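Local coordinates for uncharacterized protein (Yersinia pestis, PDB 4RGI), which is of unknown function but folds as a small alpha-beta sandwich built on the KTSC domain, at residues Ser11-Ser16 with Arg57-Val62; Arg24-Gln29 with Gln47-Ala52. One frame throughout, in Å; residues are numbered along the deposited sequence.

Contact 1 of 2, residues Ser11-Ser16 with Arg57-Val62. With SO4 (sulfate ion), chain B.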
loop_
_atom_site.group_PDB
_atom_site.type_symbol
_atom_site.label_atom_id
_atom_site.label_comp_id
_atom_site.label_asym_id
_atom_site.label_seq_id
_atom_site.Cartn_x
_atom_site.Cartn_y
_atom_site.Cartn_z
ATOM N N SER A 11 -10.982 5.417 2.181
ATOM C CA SER A 11 -10.728 4.486 3.268
ATOM C C SER A 11 -10.680 5.253 4.571
ATOM O O SER A 11 -10.221 6.389 4.601
ATOM C CB SER A 11 -9.403 3.731 3.054
ATOM O OG SER A 11 -9.038 3.027 4.227
ATOM N N SER A 12 -11.114 4.622 5.652
ATOM C CA SER A 12 -11.062 5.271 6.952
ATOM C C SER A 12 -9.626 5.318 7.479
ATOM O O SER A 12 -9.322 6.061 8.409
ATOM C CB SER A 12 -11.976 4.558 7.948
ATOM O OG SER A 12 -11.511 3.260 8.268
ATOM N N ARG A 13 -8.736 4.537 6.878
ATOM C CA ARG A 13 -7.376 4.452 7.401
ATOM C C ARG A 13 -6.306 4.843 6.399
ATOM O O ARG A 13 -5.198 5.225 6.781
ATOM C CB ARG A 13 -7.113 3.039 7.897
ATOM C CG ARG A 13 -8.017 2.655 9.051
ATOM C CD ARG A 13 -8.078 1.185 9.201
ATOM N NE ARG A 13 -6.766 0.620 9.514
ATOM C CZ ARG A 13 -6.541 -0.684 9.578
ATOM N NH1 ARG A 13 -7.538 -1.523 9.342
ATOM N NH2 ARG A 13 -5.326 -1.153 9.861
ATOM N N ILE A 14 -6.632 4.742 5.116
ATOM C CA ILE A 14 -5.639 4.935 4.069
ATOM C C ILE A 14 -6.048 6.059 3.131
ATOM O O ILE A 14 -7.201 6.138 2.708
ATOM C CB ILE A 14 -5.426 3.618 3.288
ATOM C CG1 ILE A 14 -4.829 2.568 4.236
ATOM C CG2 ILE A 14 -4.523 3.841 2.061
ATOM C CD1 ILE A 14 -4.862 1.118 3.728
ATOM N N LEU A 15 -5.106 6.943 2.818
ATOM C CA LEU A 15 -5.385 8.074 1.932
ATOM C C LEU A 15 -5.032 7.818 0.466
ATOM O O LEU A 15 -5.763 8.228 -0.437
ATOM C CB LEU A 15 -4.638 9.315 2.422
ATOM C CG LEU A 15 -5.085 9.912 3.755
ATOM C CD1 LEU A 15 -4.120 10.997 4.170
ATOM C CD2 LEU A 15 -6.490 10.483 3.634
ATOM N N SER A 16 -3.911 7.143 0.221
ATOM C CA SER A 16 -3.468 6.885 -1.144
ATOM C C SER A 16 -2.500 5.700 -1.201
ATOM O O SER A 16 -1.862 5.364 -0.213
ATOM C CB SER A 16 -2.790 8.119 -1.765
ATOM O OG SER A 16 -1.618 8.488 -1.048
ATOM N N ARG A 57 -9.157 -3.690 5.547
ATOM C CA ARG A 57 -9.198 -5.127 5.771
ATOM C C ARG A 57 -8.138 -5.828 4.960
ATOM O O ARG A 57 -7.482 -6.756 5.446
ATOM C CB ARG A 57 -10.569 -5.708 5.416
ATOM C CG ARG A 57 -10.624 -7.229 5.591
ATOM C CD ARG A 57 -11.989 -7.830 5.218
ATOM N NE ARG A 57 -11.919 -9.288 5.105
ATOM C CZ ARG A 57 -12.156 -10.120 6.111
ATOM N NH1 ARG A 57 -12.491 -9.645 7.309
ATOM N NH2 ARG A 57 -12.061 -11.431 5.920
ATOM N N PHE A 58 -7.976 -5.390 3.717
ATOM C CA PHE A 58 -6.975 -6.002 2.848
ATOM C C PHE A 58 -5.582 -5.702 3.382
ATOM O O PHE A 58 -4.738 -6.582 3.436
ATOM C CB PHE A 58 -7.102 -5.516 1.407
ATOM C CG PHE A 58 -6.184 -6.232 0.454
ATOM C CD1 PHE A 58 -4.871 -5.822 0.289
ATOM C CD2 PHE A 58 -6.636 -7.315 -0.262
ATOM C CE1 PHE A 58 -4.024 -6.482 -0.569
ATOM C CE2 PHE A 58 -5.792 -7.981 -1.127
ATOM C CZ PHE A 58 -4.487 -7.565 -1.281
ATOM N N PHE A 59 -5.340 -4.461 3.787
ATOM C CA PHE A 59 -4.048 -4.144 4.381
ATOM C C PHE A 59 -3.781 -5.046 5.581
ATOM O O PHE A 59 -2.712 -5.637 5.707
ATOM C CB PHE A 59 -3.969 -2.691 4.806
ATOM C CG PHE A 59 -2.752 -2.379 5.608
ATOM C CD1 PHE A 59 -1.499 -2.394 5.022
ATOM C CD2 PHE A 59 -2.849 -2.092 6.951
ATOM C CE1 PHE A 59 -0.370 -2.108 5.763
ATOM C CE2 PHE A 59 -1.718 -1.805 7.703
ATOM C CZ PHE A 59 -0.481 -1.815 7.117
ATOM N N ASP A 60 -4.762 -5.168 6.464
ATOM C CA ASP A 60 -4.571 -5.978 7.669
ATOM C C ASP A 60 -4.317 -7.450 7.369
ATOM O O ASP A 60 -3.516 -8.099 8.048
ATOM C CB ASP A 60 -5.785 -5.864 8.601
ATOM C CG ASP A 60 -5.819 -4.560 9.360
ATOM O OD1 ASP A 60 -4.748 -3.943 9.515
ATOM O OD2 ASP A 60 -6.911 -4.155 9.817
ATOM N N GLY A 61 -4.984 -7.980 6.352
ATOM C CA GLY A 61 -4.930 -9.408 6.093
ATOM C C GLY A 61 -3.813 -9.874 5.180
ATOM O O GLY A 61 -3.375 -11.033 5.260
ATOM N N VAL A 62 -3.339 -8.983 4.310
ATOM C CA VAL A 62 -2.436 -9.398 3.248
ATOM C C VAL A 62 -1.081 -8.704 3.278
ATOM O O VAL A 62 -0.073 -9.292 2.892
ATOM C CB VAL A 62 -3.094 -9.159 1.878
ATOM C CG1 VAL A 62 -2.209 -9.634 0.750
ATOM C CG2 VAL A 62 -4.440 -9.859 1.833
HETATM S S SO4 B . -11.683 1.029 5.496
HETATM O O1 SO4 B . -10.901 1.141 6.709
HETATM O O2 SO4 B . -12.480 2.241 5.359
HETATM O O3 SO4 B . -10.753 0.901 4.377
HETATM O O4 SO4 B . -12.567 -0.145 5.562
#
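Arg-13 meets Asp-60 because CG of each lies anti to its own carbonyl carbon (chi1 -63° and -76°), and a bend at chi3 of the arginine then turns its guanidinium across to the helix. The two side chains cross at about a right angle and close a two-pronged, end-on salt bridge: NH1 of Arg-13 lies 2.7 Å from OD2 of Asp-60, and NH2 of Arg-13 lies 2.9 Å from OD1. Both bonds are nearly straight and stay close to the guanidinium plane, but the carboxylate is twisted 38° against it; OD2 is met from above the carboxylate plane, and OD1 on its syn side but also somewhat out of that plane. OD1 has a second cationic partner, Lys-64, which probably helps keep the aspartate charged. Alongside the bridge, NH2 of Arg-13 reaches the edge of the Phe-59 ring, while deeper in the protein CD1 of Ile-14 packs on CB of Phe-59 at 4.1 Å.

The turn leading into the strand is an ST motif, Ser-11 OG accepting from the backbone N of both Arg-13 and Ile-14. The same hydroxyl donates to sulfate O3 (2.7 Å), while Ser-12 holds the ion through its backbone N to O2 and its OG to O1. Ser-54 and Gly-56 complete the site of this anion, probably acquired from the crystallisation liquor.

The contact thus fastens the start of strand 14-20 to helix 55-63. Further inside, Ile-14 and Phe-59 both pack against Ile-28 and Phe-30 of strand 25-30 and against Phe-49 of helix 43-51.

Contact 2 of 2, residues Arg24-Gln29 with Gln47-Ala52; sequences RMLEIQ and QNFMSA
Apolar packing alone joins Leu-26 and Ile-28 to Phe-49, with no hydrogen bond between the strand and the helix. CD1 of Ile-28 comes to the ring edge in its plane, 3.6 Å from CE2 of Phe-49 and 4.0 Å from CZ. CD2 of Leu-26 touches the same side of the ring, also near its plane, at 4.1 Å from both CE2 and CD2 of Phe-49. Two methyl groups from alternate strand residues, on one face of the sheet, therefore share one aromatic edge. With CG anti to the backbone N (chi1 -159°), Phe-49 extends its ring from the helix toward the sheet; all three residues are buried.

Polar bonds run within each element or to other parts of the chain: in the helix the backbone N of Ser-51 donates to Gln-47 O at 3.1 Å. On the strand's other face, Glu-27 pairs with Arg-6 in a salt bridge and accepts from Gln-37.

This is helix-on-sheet packing in the hydrophobic core. Strand 25-30 runs between strands 14-20 and 34-39, antiparallel to both, and Ile-17 of strand 14-20 touches both Leu-26 and Phe-49. Helix 55-63 adds Phe-58, whose ring meets that of Phe-49 with the planes about 20° apart.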
loop_
_atom_site.group_PDB
_atom_site.type_symbol
_atom_site.label_atom_id
_atom_site.label_comp_id
_atom_site.label_asym_id
_atom_site.label_seq_id
_atom_site.Cartn_x
_atom_site.Cartn_y
_atom_site.Cartn_z
ATOM N N ARG A 24 9.188 -3.508 -7.447
ATOM C CA ARG A 24 8.199 -4.276 -6.685
ATOM C C ARG A 24 7.931 -3.638 -5.328
ATOM O O ARG A 24 7.903 -4.311 -4.294
ATOM C CB ARG A 24 8.652 -5.718 -6.495
ATOM C CG ARG A 24 9.255 -6.366 -7.735
ATOM C CD ARG A 24 8.306 -6.497 -8.903
ATOM N NE ARG A 24 8.762 -7.528 -9.844
ATOM C CZ ARG A 24 9.806 -7.408 -10.665
ATOM N NH1 ARG A 24 10.527 -6.296 -10.684
ATOM N NH2 ARG A 24 10.137 -8.408 -11.475
HETATM N N MSE A 25 7.701 -2.333 -5.355
HETATM C CA MSE A 25 7.534 -1.560 -4.135
HETATM C C MSE A 25 6.145 -0.965 -4.030
HETATM O O MSE A 25 5.638 -0.412 -5.005
HETATM C CB MSE A 25 8.591 -0.467 -4.088
HETATM C CG MSE A 25 8.616 0.359 -2.818
HETATM SE SE MSE A 25 10.274 1.355 -2.807
HETATM C CE MSE A 25 9.819 2.711 -4.140
ATOM N N LEU A 26 5.523 -1.108 -2.859
ATOM C CA LEU A 26 4.181 -0.615 -2.612
ATOM C C LEU A 26 4.268 0.548 -1.645
ATOM O O LEU A 26 4.932 0.432 -0.633
ATOM C CB LEU A 26 3.319 -1.720 -2.014
ATOM C CG LEU A 26 1.889 -1.379 -1.643
ATOM C CD1 LEU A 26 1.020 -1.291 -2.890
ATOM C CD2 LEU A 26 1.396 -2.457 -0.739
ATOM N N GLU A 27 3.612 1.667 -1.947
ATOM C CA GLU A 27 3.674 2.815 -1.049
ATOM C C GLU A 27 2.279 3.123 -0.535
ATOM O O GLU A 27 1.339 3.261 -1.314
ATOM C CB GLU A 27 4.278 4.027 -1.760
ATOM C CG GLU A 27 4.702 5.149 -0.836
ATOM C CD GLU A 27 5.540 6.198 -1.566
ATOM O OE1 GLU A 27 6.758 5.992 -1.733
ATOM O OE2 GLU A 27 4.962 7.206 -2.000
ATOM N N ILE A 28 2.147 3.210 0.783
ATOM C CA ILE A 28 0.846 3.430 1.393
ATOM C C ILE A 28 0.901 4.694 2.241
ATOM O O ILE A 28 1.731 4.794 3.131
ATOM C CB ILE A 28 0.421 2.265 2.290
ATOM C CG1 ILE A 28 0.466 0.942 1.516
ATOM C CG2 ILE A 28 -0.994 2.530 2.834
ATOM C CD1 ILE A 28 0.022 -0.246 2.342
ATOM N N GLN A 29 0.031 5.653 1.957
ATOM C CA GLN A 29 -0.077 6.815 2.822
ATOM C C GLN A 29 -1.274 6.648 3.767
ATOM O O GLN A 29 -2.413 6.570 3.320
ATOM C CB GLN A 29 -0.209 8.076 1.982
ATOM C CG GLN A 29 -0.484 9.324 2.789
ATOM C CD GLN A 29 -0.646 10.528 1.909
ATOM O OE1 GLN A 29 -1.157 10.437 0.791
ATOM N NE2 GLN A 29 -0.214 11.680 2.412
ATOM N N GLN A 47 -2.814 -5.204 -7.375
ATOM C CA GLN A 47 -4.086 -5.204 -8.086
ATOM C C GLN A 47 -5.235 -5.597 -7.160
ATOM O O GLN A 47 -6.261 -4.936 -7.138
ATOM C CB GLN A 47 -4.029 -6.147 -9.289
ATOM C CG GLN A 47 -3.150 -5.665 -10.422
ATOM C CD GLN A 47 -3.068 -6.706 -11.506
ATOM O OE1 GLN A 47 -3.401 -7.870 -11.279
ATOM N NE2 GLN A 47 -2.645 -6.301 -12.697
ATOM N N ASN A 48 -5.057 -6.659 -6.382
ATOM C CA ASN A 48 -6.085 -7.068 -5.425
ATOM C C ASN A 48 -6.361 -6.024 -4.335
ATOM O O ASN A 48 -7.486 -5.893 -3.866
ATOM C CB ASN A 48 -5.706 -8.385 -4.754
ATOM C CG ASN A 48 -5.782 -9.562 -5.700
ATOM O OD1 ASN A 48 -6.384 -9.483 -6.779
ATOM N ND2 ASN A 48 -5.170 -10.670 -5.297
ATOM N N PHE A 49 -5.321 -5.319 -3.922
ATOM C CA PHE A 49 -5.431 -4.217 -2.967
ATOM C C PHE A 49 -6.360 -3.157 -3.525
ATOM O O PHE A 49 -7.265 -2.686 -2.843
ATOM C CB PHE A 49 -4.050 -3.612 -2.708
ATOM C CG PHE A 49 -3.918 -2.817 -1.410
ATOM C CD1 PHE A 49 -4.976 -2.635 -0.534
ATOM C CD2 PHE A 49 -2.692 -2.262 -1.082
ATOM C CE1 PHE A 49 -4.804 -1.909 0.654
ATOM C CE2 PHE A 49 -2.505 -1.530 0.101
ATOM C CZ PHE A 49 -3.576 -1.345 0.968
HETATM N N MSE A 50 -6.142 -2.793 -4.781
HETATM C CA MSE A 50 -6.914 -1.712 -5.390
HETATM C C MSE A 50 -8.367 -2.119 -5.614
HETATM O O MSE A 50 -9.261 -1.270 -5.599
HETATM C CB MSE A 50 -6.280 -1.266 -6.709
HETATM C CG MSE A 50 -4.891 -0.657 -6.551
HETATM SE SE MSE A 50 -4.722 0.701 -5.124
HETATM C CE MSE A 50 -5.709 2.175 -5.918
ATOM N N SER A 51 -8.606 -3.414 -5.795
ATOM C CA SER A 51 -9.965 -3.907 -6.016
ATOM C C SER A 51 -10.716 -4.272 -4.757
ATOM O O SER A 51 -11.905 -4.563 -4.819
ATOM C CB SER A 51 -9.934 -5.132 -6.928
ATOM O OG SER A 51 -9.353 -4.793 -8.163
ATOM N N ALA A 52 -10.037 -4.282 -3.618
ATOM C CA ALA A 52 -10.666 -4.721 -2.375
ATOM C C ALA A 52 -11.847 -3.839 -1.997
ATOM O O ALA A 52 -11.811 -2.622 -2.188
ATOM C CB ALA A 52 -9.651 -4.723 -1.235
#

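From the N terminus, the chain enters contact 1 at Ser-11-Ser-16, runs along strand 14-20 and turns back into strand 25-30, where Arg-24-Gln-29 opens contact 2. After strand 34-39, helix 43-51 brings Gln-47-Ala-52 back to strand 25-30 and closes the inner loop. Helix 55-63 follows, and Arg-57-Val-62 closes the outer loop of contact 1, within which contact 2 is nested. Their centres lie about 9 Å apart. On the sheet side they are joined by Leu-15 and Ser-16 opposite Gln-29, a classic beta bulge. Together the contacts tie successive helices to one face of the antiparallel sheet within the KTSC domain.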